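Local coordinates for protein branched-chain alpha-ketoacid decarboxylase (Lactococcus lactis, PDB 2VBF) that probably decarboxylates branched-chain and aromatic alpha-keto acids to aldehydes, using thiamine diphosphate and a magnesium ion as cofactors, at residues A[339-343]-A[344-348]; A[185-188]-A[189-193]; A[510-514]-A[515-519]; A[380-383]-A[384-388]. All coordinates share one frame; numbering follows the deposited sequence. Where two conformers were deposited one is given.

Overall arrangement
All four contacts are local, each formed by neighbours along one continuous stretch, and none touches another. Interactions 1 and 2 both begin a short helix, yet interaction 1 uses an aspartate N-cap in the central domain, whereas interaction 2, the most buried, turns from a strand of the N-terminal parallel sheet into a weakly bonded helix through a proline carbonyl and apolar packing. Interaction 3 is a surface turn leading into the outermost strand, within this chain, of the C-terminal sheet, rich in polar groups. Interaction 4 lies within one regular helix, polar on one flank, buried on the other. Interactions 1 and 3 lie on opposite sides of the chain's centre, centres about 47 Å apart.

Interaction 1. Residues A[339-343]-A[344-348]; sequences EDFDF and RAVVS
The N-terminal cap of helix 343-348 is built by Asp342, whose carboxylate takes the amide of Ala345 in the first turn. Ala345 N donates to Asp342 OD2 over 2.8 Å, reaching the oxygen on its anti side and 22° out of the carboxylate plane. CG turned anti to the backbone N (chi1 -176°) carries the carboxylate forward over the first turn, where OD2 also lies against the CB atoms of Arg344 and Ala345. The other oxygen works through water: one molecule donates to Asp342 OD1 and accepts from Arg344 N at 2.9 Å, so two amides of the first turn are satisfied by a single side chain, one directly and one indirectly. This is the classic N-cap of an alpha helix, and the negative carboxylate probably also suits the positive end of the helix dipole. With an alanine here, Ala345 N is likely to lose its capping acceptor and the water on Arg344 N its second hold. Regular helical bonding follows at once, Val346 N to Asp342 O at 3.0 Å and Val347 N to Phe343 O.

Two apolar pairs flank the cap. Val347 CG2 sits over one face of the Phe343 ring, displaced toward its rim, in a CH-pi contact 4.0 Å from the centroid, the two side chains running side by side. Phe341 CD1 meets Val346 CG2 at 4.0 Å, and here the side chains are crossed at about a right angle. Helix 212-227 lies alongside through Thr213 and Glu214, and Glu214 OE2 accepts from Asp342 N.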
loop_
_atom_site.group_PDB
_atom_site.type_symbol
_atom_site.label_atom_id
_atom_site.label_comp_id
_atom_site.label_asym_id
_atom_site.label_seq_id
_atom_site.Cartn_x
_atom_site.Cartn_y
_atom_site.Cartn_z
ATOM N N GLU A 339 24.046 -26.757 -9.017
ATOM C CA GLU A 339 23.780 -25.324 -9.155
ATOM C C GLU A 339 24.397 -24.708 -10.424
ATOM O O GLU A 339 23.985 -23.630 -10.846
ATOM C CB GLU A 339 24.279 -24.581 -7.911
ATOM C CG GLU A 339 23.598 -25.007 -6.601
ATOM C CD GLU A 339 24.013 -24.155 -5.400
ATOM O OE1 GLU A 339 24.963 -23.349 -5.523
ATOM O OE2 GLU A 339 23.391 -24.293 -4.326
ATOM N N ASP A 340 25.359 -25.400 -11.035
ATOM C CA ASP A 340 26.145 -24.843 -12.144
ATOM C C ASP A 340 25.488 -25.026 -13.519
ATOM O O ASP A 340 26.060 -25.633 -14.425
ATOM C CB ASP A 340 27.579 -25.414 -12.129
ATOM C CG ASP A 340 27.626 -26.939 -12.278
ATOM O OD1 ASP A 340 26.685 -27.631 -11.821
ATOM O OD2 ASP A 340 28.623 -27.443 -12.847
ATOM N N PHE A 341 24.287 -24.483 -13.677
ATOM C CA PHE A 341 23.568 -24.567 -14.948
ATOM C C PHE A 341 22.603 -23.397 -15.095
ATOM O O PHE A 341 22.177 -22.811 -14.094
ATOM C CB PHE A 341 22.778 -25.876 -15.019
ATOM C CG PHE A 341 21.551 -25.870 -14.162
ATOM C CD1 PHE A 341 20.312 -25.537 -14.697
ATOM C CD2 PHE A 341 21.645 -26.142 -12.808
ATOM C CE1 PHE A 341 19.188 -25.495 -13.898
ATOM C CE2 PHE A 341 20.531 -26.106 -12.008
ATOM C CZ PHE A 341 19.295 -25.782 -12.555
ATOM N N ASP A 342 22.248 -23.080 -16.339
ATOM C CA ASP A 342 21.201 -22.100 -16.631
ATOM C C ASP A 342 19.876 -22.796 -16.952
ATOM O O ASP A 342 19.770 -23.556 -17.915
ATOM C CB ASP A 342 21.606 -21.200 -17.800
ATOM C CG ASP A 342 20.589 -20.103 -18.065
ATOM O OD1 ASP A 342 20.540 -19.132 -17.277
ATOM O OD2 ASP A 342 19.841 -20.212 -19.054
ATOM N N PHE A 343 18.867 -22.511 -16.135
ATOM C CA PHE A 343 17.511 -23.043 -16.298
ATOM C C PHE A 343 16.927 -22.817 -17.706
ATOM O O PHE A 343 16.428 -23.748 -18.339
ATOM C CB PHE A 343 16.624 -22.397 -15.225
ATOM C CG PHE A 343 15.174 -22.743 -15.330
ATOM C CD1 PHE A 343 14.708 -23.977 -14.907
ATOM C CD2 PHE A 343 14.258 -21.809 -15.801
ATOM C CE1 PHE A 343 13.362 -24.295 -14.993
ATOM C CE2 PHE A 343 12.906 -22.127 -15.885
ATOM C CZ PHE A 343 12.463 -23.363 -15.478
ATOM N N ARG A 344 16.973 -21.576 -18.182
ATOM C CA ARG A 344 16.442 -21.240 -19.503
ATOM C C ARG A 344 17.124 -22.070 -20.589
ATOM O O ARG A 344 16.457 -22.652 -21.456
ATOM C CB ARG A 344 16.642 -19.748 -19.776
ATOM C CG ARG A 344 16.186 -19.246 -21.144
ATOM C CD ARG A 344 16.920 -17.963 -21.491
ATOM N NE ARG A 344 16.561 -17.417 -22.796
ATOM C CZ ARG A 344 17.089 -16.308 -23.316
ATOM N NH1 ARG A 344 18.002 -15.612 -22.640
ATOM N NH2 ARG A 344 16.698 -15.886 -24.516
ATOM N N ALA A 345 18.455 -22.116 -20.521
ATOM C CA ALA A 345 19.274 -22.884 -21.469
ATOM C C ALA A 345 18.848 -24.346 -21.515
ATOM O O ALA A 345 18.647 -24.912 -22.592
ATOM C CB ALA A 345 20.758 -22.771 -21.105
ATOM N N VAL A 346 18.678 -24.952 -20.348
ATOM C CA VAL A 346 18.338 -26.370 -20.302
ATOM C C VAL A 346 16.930 -26.609 -20.851
ATOM O O VAL A 346 16.730 -27.478 -21.701
ATOM C CB VAL A 346 18.528 -26.968 -18.889
ATOM C CG1 VAL A 346 18.085 -28.418 -18.865
ATOM C CG2 VAL A 346 19.994 -26.859 -18.466
ATOM N N VAL A 347 15.958 -25.809 -20.413
ATOM C CA VAL A 347 14.576 -25.994 -20.860
ATOM C C VAL A 347 14.442 -25.810 -22.371
ATOM O O VAL A 347 13.742 -26.579 -23.030
ATOM C CB VAL A 347 13.605 -25.063 -20.097
ATOM C CG1 VAL A 347 12.195 -25.145 -20.674
ATOM C CG2 VAL A 347 13.606 -25.428 -18.622
ATOM N N SER A 348 15.141 -24.816 -22.922
ATOM C CA SER A 348 15.076 -24.554 -24.362
ATOM C C SER A 348 15.850 -25.589 -25.191
ATOM O O SER A 348 15.691 -25.647 -26.409
ATOM C CB SER A 348 15.570 -23.138 -24.682
ATOM O OG SER A 348 16.919 -22.963 -24.305
HETATM O O HOH W 1 17.871 -19.349 -16.493
#

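Interaction 2. Residues A[185-188]-A[189-193]; sequences INLP and VDVAA
A buried strand-to-helix turn brings Leu187 and Pro188, at the end of strand 183-188, against Val191 and Ala192 in the short helix that follows. The carbonyl of Pro188 closes the turn by receiving two backbone amides. Val191 N lies 3.0 Å from Pro188 O, but with an N-H...O angle of only 132° the bond is weak; Ala192 N approaches the same oxygen more directly at 3.3 Å, and this bond is weak as well. Sharing one acceptor in this way gives the helix a mixed start, between the spacing of a 3-10 turn and that of an alpha turn.

Strand 183-188 is an inner strand of the parallel six-stranded sheet of the N-terminal part, lying between strands 116-122 and 156-159, and the chain leaves its C-terminal end through this turn. Around this bend the apolar side chains fit together. The pyrrolidine ring of Pro188 lies side by side with Val191, its CB 3.7 Å from Val191 CG2 and its CG and CD close to the same methyl. With CG1 anti to the backbone N (chi1 173°), CG2 is the methyl turned onto the proline ring. Leu187 uses both branches: CD2 packs on Ala192 CB at 3.9 Å, while CD1 reaches Val191 CG1 at 4.2 Å.

Asp190 OD2 rests 3.7 Å from Pro188 CB, but its polar partner is Ser125 N, at the start of helix 125-130. Phe54 and Gln57 of helix 52-60 pack on Leu187 and Ala192 respectively.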
loop_
_atom_site.group_PDB
_atom_site.type_symbol
_atom_site.label_atom_id
_atom_site.label_comp_id
_atom_site.label_asym_id
_atom_site.label_seq_id
_atom_site.Cartn_x
_atom_site.Cartn_y
_atom_site.Cartn_z
ATOM N N ILE A 185 15.864 0.598 -9.256
ATOM C CA ILE A 185 16.725 1.670 -9.750
ATOM C C ILE A 185 16.281 2.966 -9.107
ATOM O O ILE A 185 15.162 3.410 -9.337
ATOM C CB ILE A 185 16.652 1.795 -11.294
ATOM C CG1 ILE A 185 17.118 0.490 -11.960
ATOM C CG2 ILE A 185 17.452 2.999 -11.782
ATOM C CD1 ILE A 185 16.889 0.436 -13.471
ATOM N N ASN A 186 17.141 3.533 -8.263
ATOM C CA ASN A 186 16.903 4.835 -7.650
ATOM C C ASN A 186 17.571 5.862 -8.563
ATOM O O ASN A 186 18.779 5.802 -8.794
ATOM C CB ASN A 186 17.410 4.853 -6.195
ATOM C CG ASN A 186 17.370 6.230 -5.549
ATOM O OD1 ASN A 186 16.943 6.384 -4.387
ATOM N ND2 ASN A 186 17.853 7.226 -6.260
ATOM N N LEU A 187 16.760 6.789 -9.085
ATOM C CA LEU A 187 17.178 7.762 -10.093
ATOM C C LEU A 187 17.034 9.203 -9.582
ATOM O O LEU A 187 15.929 9.765 -9.593
ATOM C CB LEU A 187 16.307 7.585 -11.333
ATOM C CG LEU A 187 16.530 8.496 -12.549
ATOM C CD1 LEU A 187 17.888 8.221 -13.148
ATOM C CD2 LEU A 187 15.459 8.249 -13.584
ATOM N N PRO A 188 18.129 9.805 -9.105
ATOM C CA PRO A 188 18.044 11.217 -8.697
ATOM C C PRO A 188 17.648 12.131 -9.862
ATOM O O PRO A 188 17.999 11.851 -11.003
ATOM C CB PRO A 188 19.460 11.515 -8.199
ATOM C CG PRO A 188 20.000 10.138 -7.787
ATOM C CD PRO A 188 19.466 9.236 -8.851
ATOM N N VAL A 189 16.917 13.202 -9.577
ATOM C CA VAL A 189 16.489 14.143 -10.640
ATOM C C VAL A 189 17.604 14.597 -11.588
ATOM O O VAL A 189 17.478 14.453 -12.811
ATOM C CB VAL A 189 15.829 15.380 -10.047
ATOM C CG1 VAL A 189 15.451 16.356 -11.170
ATOM C CG2 VAL A 189 14.604 14.961 -9.240
ATOM N N ASP A 190 18.676 15.153 -11.038
ATOM C CA ASP A 190 19.806 15.634 -11.851
ATOM C C ASP A 190 20.489 14.519 -12.653
ATOM O O ASP A 190 21.107 14.769 -13.690
ATOM C CB ASP A 190 20.846 16.375 -10.974
ATOM C CG ASP A 190 21.435 15.499 -9.893
ATOM O OD1 ASP A 190 22.683 15.461 -9.764
ATOM O OD2 ASP A 190 20.643 14.840 -9.175
ATOM N N VAL A 191 20.391 13.277 -12.177
ATOM C CA VAL A 191 21.070 12.176 -12.853
ATOM C C VAL A 191 20.373 11.801 -14.167
ATOM O O VAL A 191 21.042 11.513 -15.170
ATOM C CB VAL A 191 21.240 10.960 -11.914
ATOM C CG1 VAL A 191 21.782 9.762 -12.675
ATOM C CG2 VAL A 191 22.155 11.335 -10.734
ATOM N N ALA A 192 19.043 11.833 -14.175
ATOM C CA ALA A 192 18.259 11.517 -15.373
ATOM C C ALA A 192 18.586 12.449 -16.540
ATOM O O ALA A 192 18.573 12.031 -17.696
ATOM C CB ALA A 192 16.768 11.580 -15.060
ATOM N N ALA A 193 18.877 13.707 -16.211
ATOM C CA ALA A 193 19.240 14.730 -17.204
ATOM C C ALA A 193 20.723 14.722 -17.600
ATOM O O ALA A 193 21.115 15.422 -18.538
ATOM C CB ALA A 193 18.848 16.106 -16.685
#

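Interaction 3. Residues A[510-514]-A[515-519]; sequences FGATE and DRVVS
Backbone bonding, a side-chain bond and one apolar touch tie Thr513 and Ala512 to the residues entering strand 517-522. In the backbone, the carbonyl oxygen of Thr513 accepts twice. Val517 N approaches nearly head-on at 3.0 Å, with a C=O...N angle of 171°, whereas Arg516 N, at 2.9 Å, comes from above the carbonyl plane, 52° out of it. Two donors from such different directions grip this oxygen and fix the bend at Glu514 and Asp515.

Among the polar side chains, Thr513 and Asp515 run alongside each other in the same direction. OG1 of Thr513 is modelled as donor to Asp515 OD1, but the very short distance makes the detail of that bond doubtful. The bent Arg516 chain takes its guanidinium to Asn471, where NH2 donates to OD1.

The apolar part is small and tight: Ala512 CB presses on Val517 CG2 at 3.5 Å, closer than usual carbon contact. Pro507 packs against both residues, and Ile466 against Ala512.

Just before the turn, Phe510 faces the second subunit, where its ring meets Trp501 of that chain. Gly511, at positive phi, is the C-prime residue of a Schellman motif that ends helix 506-509. The whole is a helix-to-strand connection leading into strand 517-522, which pairs with strand 542-548 and is the outermost strand, within this chain, of the sheet in the C-terminal thiamine diphosphate-binding domain.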
loop_
_atom_site.group_PDB
_atom_site.type_symbol
_atom_site.label_atom_id
_atom_site.label_comp_id
_atom_site.label_asym_id
_atom_site.label_seq_id
_atom_site.Cartn_x
_atom_site.Cartn_y
_atom_site.Cartn_z
ATOM N N PHE A 510 -17.443 6.124 -11.413
ATOM C CA PHE A 510 -16.049 6.415 -11.735
ATOM C C PHE A 510 -15.873 7.023 -13.136
ATOM O O PHE A 510 -14.738 7.163 -13.617
ATOM C CB PHE A 510 -15.196 5.144 -11.560
ATOM C CG PHE A 510 -14.875 4.816 -10.123
ATOM C CD1 PHE A 510 -15.878 4.605 -9.192
ATOM C CD2 PHE A 510 -13.557 4.702 -9.703
ATOM C CE1 PHE A 510 -15.579 4.294 -7.865
ATOM C CE2 PHE A 510 -13.263 4.401 -8.383
ATOM C CZ PHE A 510 -14.274 4.199 -7.463
ATOM N N GLY A 511 -16.990 7.382 -13.772
ATOM C CA GLY A 511 -16.985 8.187 -14.999
ATOM C C GLY A 511 -17.278 7.458 -16.298
ATOM O O GLY A 511 -17.244 8.081 -17.361
ATOM N N ALA A 512 -17.578 6.161 -16.231
ATOM C CA ALA A 512 -17.846 5.376 -17.441
ATOM C C ALA A 512 -19.222 5.696 -18.011
ATOM O O ALA A 512 -20.166 5.946 -17.264
ATOM C CB ALA A 512 -17.757 3.887 -17.158
ATOM N N THR A 513 -19.313 5.663 -19.338
ATOM C CA THR A 513 -20.587 5.705 -20.041
ATOM C C THR A 513 -20.932 4.323 -20.596
ATOM O O THR A 513 -20.085 3.411 -20.654
ATOM C CB THR A 513 -20.572 6.750 -21.168
ATOM O OG1 THR A 513 -19.489 6.487 -22.070
ATOM C CG2 THR A 513 -20.403 8.139 -20.585
ATOM N N GLU A 514 -22.185 4.173 -21.005
ATOM C CA GLU A 514 -22.709 2.889 -21.467
ATOM C C GLU A 514 -22.023 2.384 -22.744
ATOM O O GLU A 514 -22.056 1.189 -23.034
ATOM C CB GLU A 514 -24.228 2.987 -21.693
ATOM C CG GLU A 514 -25.037 3.141 -20.409
ATOM C CD GLU A 514 -26.537 3.312 -20.649
ATOM O OE1 GLU A 514 -26.928 3.961 -21.647
ATOM O OE2 GLU A 514 -27.324 2.799 -19.822
ATOM N N ASP A 515 -21.414 3.288 -23.504
ATOM C CA ASP A 515 -20.668 2.896 -24.707
ATOM C C ASP A 515 -19.232 2.422 -24.397
ATOM O O ASP A 515 -18.497 2.030 -25.305
ATOM C CB ASP A 515 -20.641 4.030 -25.737
ATOM C CG ASP A 515 -19.880 5.245 -25.259
ATOM O OD1 ASP A 515 -20.224 5.774 -24.183
ATOM O OD2 ASP A 515 -18.950 5.689 -25.969
ATOM N N ARG A 516 -18.844 2.468 -23.126
ATOM C CA ARG A 516 -17.506 2.035 -22.688
ATOM C C ARG A 516 -17.616 0.795 -21.797
ATOM O O ARG A 516 -16.990 -0.238 -22.055
ATOM C CB ARG A 516 -16.812 3.184 -21.937
ATOM C CG ARG A 516 -15.473 2.834 -21.267
ATOM C CD ARG A 516 -14.276 3.059 -22.184
ATOM N NE ARG A 516 -14.421 2.339 -23.453
ATOM C CZ ARG A 516 -14.098 1.064 -23.665
ATOM N NH1 ARG A 516 -13.588 0.297 -22.705
ATOM N NH2 ARG A 516 -14.292 0.539 -24.867
ATOM N N VAL A 517 -18.419 0.908 -20.747
ATOM C CA VAL A 517 -18.648 -0.192 -19.808
ATOM C C VAL A 517 -20.116 -0.586 -19.753
ATOM O O VAL A 517 -20.984 0.281 -19.585
ATOM C CB VAL A 517 -18.213 0.176 -18.376
ATOM C CG1 VAL A 517 -18.282 -1.061 -17.471
ATOM C CG2 VAL A 517 -16.811 0.775 -18.387
ATOM N N VAL A 518 -20.375 -1.882 -19.881
ATOM C CA VAL A 518 -21.698 -2.459 -19.655
ATOM C C VAL A 518 -21.727 -3.126 -18.279
ATOM O O VAL A 518 -20.963 -4.074 -18.011
ATOM C CB VAL A 518 -22.048 -3.498 -20.725
ATOM C CG1 VAL A 518 -23.433 -4.071 -20.466
ATOM C CG2 VAL A 518 -21.964 -2.873 -22.120
ATOM N N SER A 519 -22.620 -2.646 -17.418
ATOM C CA SER A 519 -22.738 -3.169 -16.055
ATOM C C SER A 519 -24.006 -3.992 -15.860
ATOM O O SER A 519 -25.064 -3.646 -16.392
ATOM C CB SER A 519 -22.677 -2.021 -15.051
ATOM O OG SER A 519 -21.451 -1.311 -15.203
#

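Interaction 4. Residues A[380-383]-A[384-388]; sequences DRLW and QAVES
The backbone of 380-388 is regular alpha helix, with i to i+4 bonds such as Ala385 N to Arg381 O and Val386 N to Leu382 O, both 2.9 Å. On the polar flank Arg381 and Gln384 run side by side, NH1 of Arg381 lying 3.1 Å from Gln384 OE1 with guanidinium and amide planes 79° apart. The arginine chain is bent at chi2 (-78°) and chi3, which lays the guanidinium forward along the helix, beside Gln384. Its stronger partner is Glu525, in a salt bridge through NE; Gln384 NE2 donates to Glu369 O. An alanine in place of Arg381 would probably leave Glu525 without this charged mate and Gln384 OE1 without its guanidinium neighbour.

Helix 379-389 is amphipathic, and its buried flank packs on Phe528 of helix 525-537 through Leu382, Ala385 and Val386. Val386 CG2 reaches both Leu382 CD1, at 4.1 Å, and Trp383 CE3, at 4.0 Å. Over one face of the indole, toward its rim, lies Leu382 CD2. Phe449 meets Trp383 edge-to-face, and the Trp383 side chain comes within about 7 Å of the bound thiamine diphosphate.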
loop_
_atom_site.group_PDB
_atom_site.type_symbol
_atom_site.label_atom_id
_atom_site.label_comp_id
_atom_site.label_asym_id
_atom_site.label_seq_id
_atom_site.Cartn_x
_atom_site.Cartn_y
_atom_site.Cartn_z
ATOM N N ASP A 380 -20.196 -24.154 -7.296
ATOM C CA ASP A 380 -19.799 -25.290 -8.139
ATOM C C ASP A 380 -20.313 -25.168 -9.580
ATOM O O ASP A 380 -19.563 -25.401 -10.532
ATOM C CB ASP A 380 -20.233 -26.611 -7.503
ATOM C CG ASP A 380 -19.447 -26.933 -6.241
ATOM O OD1 ASP A 380 -18.270 -26.508 -6.131
ATOM O OD2 ASP A 380 -20.004 -27.605 -5.352
ATOM N N ARG A 381 -21.576 -24.774 -9.734
ATOM C CA ARG A 381 -22.156 -24.549 -11.061
ATOM C C ARG A 381 -21.529 -23.364 -11.791
ATOM O O ARG A 381 -21.370 -23.399 -13.013
ATOM C CB ARG A 381 -23.679 -24.362 -10.957
ATOM C CG ARG A 381 -24.408 -25.600 -10.446
ATOM C CD ARG A 381 -24.568 -26.659 -11.536
ATOM N NE ARG A 381 -25.486 -26.213 -12.580
ATOM C CZ ARG A 381 -25.756 -26.896 -13.686
ATOM N NH1 ARG A 381 -25.164 -28.059 -13.918
ATOM N NH2 ARG A 381 -26.610 -26.401 -14.568
ATOM N N LEU A 382 -21.181 -22.309 -11.046
ATOM C CA LEU A 382 -20.519 -21.154 -11.628
ATOM C C LEU A 382 -19.255 -21.578 -12.371
ATOM O O LEU A 382 -19.050 -21.179 -13.521
ATOM C CB LEU A 382 -20.164 -20.112 -10.556
ATOM C CG LEU A 382 -19.285 -18.933 -10.988
ATOM C CD1 LEU A 382 -19.889 -18.118 -12.126
ATOM C CD2 LEU A 382 -18.997 -18.004 -9.803
ATOM N N TRP A 383 -18.407 -22.379 -11.722
ATOM C CA TRP A 383 -17.103 -22.713 -12.335
ATOM C C TRP A 383 -17.278 -23.705 -13.486
ATOM O O TRP A 383 -16.510 -23.672 -14.438
ATOM C CB TRP A 383 -16.065 -23.153 -11.292
ATOM C CG TRP A 383 -15.959 -22.104 -10.243
ATOM C CD1 TRP A 383 -16.331 -22.218 -8.944
ATOM C CD2 TRP A 383 -15.583 -20.734 -10.438
ATOM N NE1 TRP A 383 -16.170 -21.015 -8.299
ATOM C CE2 TRP A 383 -15.714 -20.088 -9.192
ATOM C CE3 TRP A 383 -15.133 -19.992 -11.540
ATOM C CZ2 TRP A 383 -15.406 -18.742 -9.013
ATOM C CZ3 TRP A 383 -14.826 -18.645 -11.360
ATOM C CH2 TRP A 383 -14.962 -18.038 -10.104
ATOM N N GLN A 384 -18.299 -24.560 -13.398
ATOM C CA GLN A 384 -18.674 -25.438 -14.521
ATOM C C GLN A 384 -19.061 -24.585 -15.728
ATOM O O GLN A 384 -18.636 -24.848 -16.862
ATOM C CB GLN A 384 -19.840 -26.350 -14.122
ATOM C CG GLN A 384 -20.137 -27.474 -15.122
ATOM C CD GLN A 384 -21.462 -28.162 -14.863
ATOM O OE1 GLN A 384 -22.053 -28.018 -13.796
ATOM N NE2 GLN A 384 -21.947 -28.903 -15.855
ATOM N N ALA A 385 -19.861 -23.550 -15.481
ATOM C CA ALA A 385 -20.271 -22.615 -16.520
ATOM C C ALA A 385 -19.089 -21.869 -17.139
ATOM O O ALA A 385 -18.999 -21.754 -18.359
ATOM C CB ALA A 385 -21.291 -21.627 -15.971
ATOM N N VAL A 386 -18.181 -21.364 -16.298
ATOM C CA VAL A 386 -17.000 -20.648 -16.795
ATOM C C VAL A 386 -16.126 -21.576 -17.652
ATOM O O VAL A 386 -15.655 -21.171 -18.717
ATOM C CB VAL A 386 -16.166 -20.006 -15.652
ATOM C CG1 VAL A 386 -14.870 -19.433 -16.199
ATOM C CG2 VAL A 386 -16.967 -18.914 -14.943
ATOM N N GLU A 387 -15.956 -22.818 -17.203
ATOM C CA GLU A 387 -15.153 -23.802 -17.933
ATOM C C GLU A 387 -15.711 -24.041 -19.328
ATOM O O GLU A 387 -14.964 -24.045 -20.303
ATOM C CB GLU A 387 -15.097 -25.130 -17.185
ATOM C CG GLU A 387 -14.233 -26.183 -17.885
ATOM C CD GLU A 387 -14.032 -27.416 -17.054
ATOM O OE1 GLU A 387 -15.043 -28.042 -16.675
ATOM O OE2 GLU A 387 -12.875 -27.777 -16.786
ATOM N N SER A 388 -17.024 -24.242 -19.404
ATOM C CA SER A 388 -17.714 -24.458 -20.677
ATOM C C SER A 388 -17.639 -23.229 -21.583
ATOM O O SER A 388 -17.292 -23.336 -22.765
ATOM C CB SER A 388 -19.181 -24.830 -20.406
ATOM O OG SER A 388 -19.793 -25.419 -21.544
#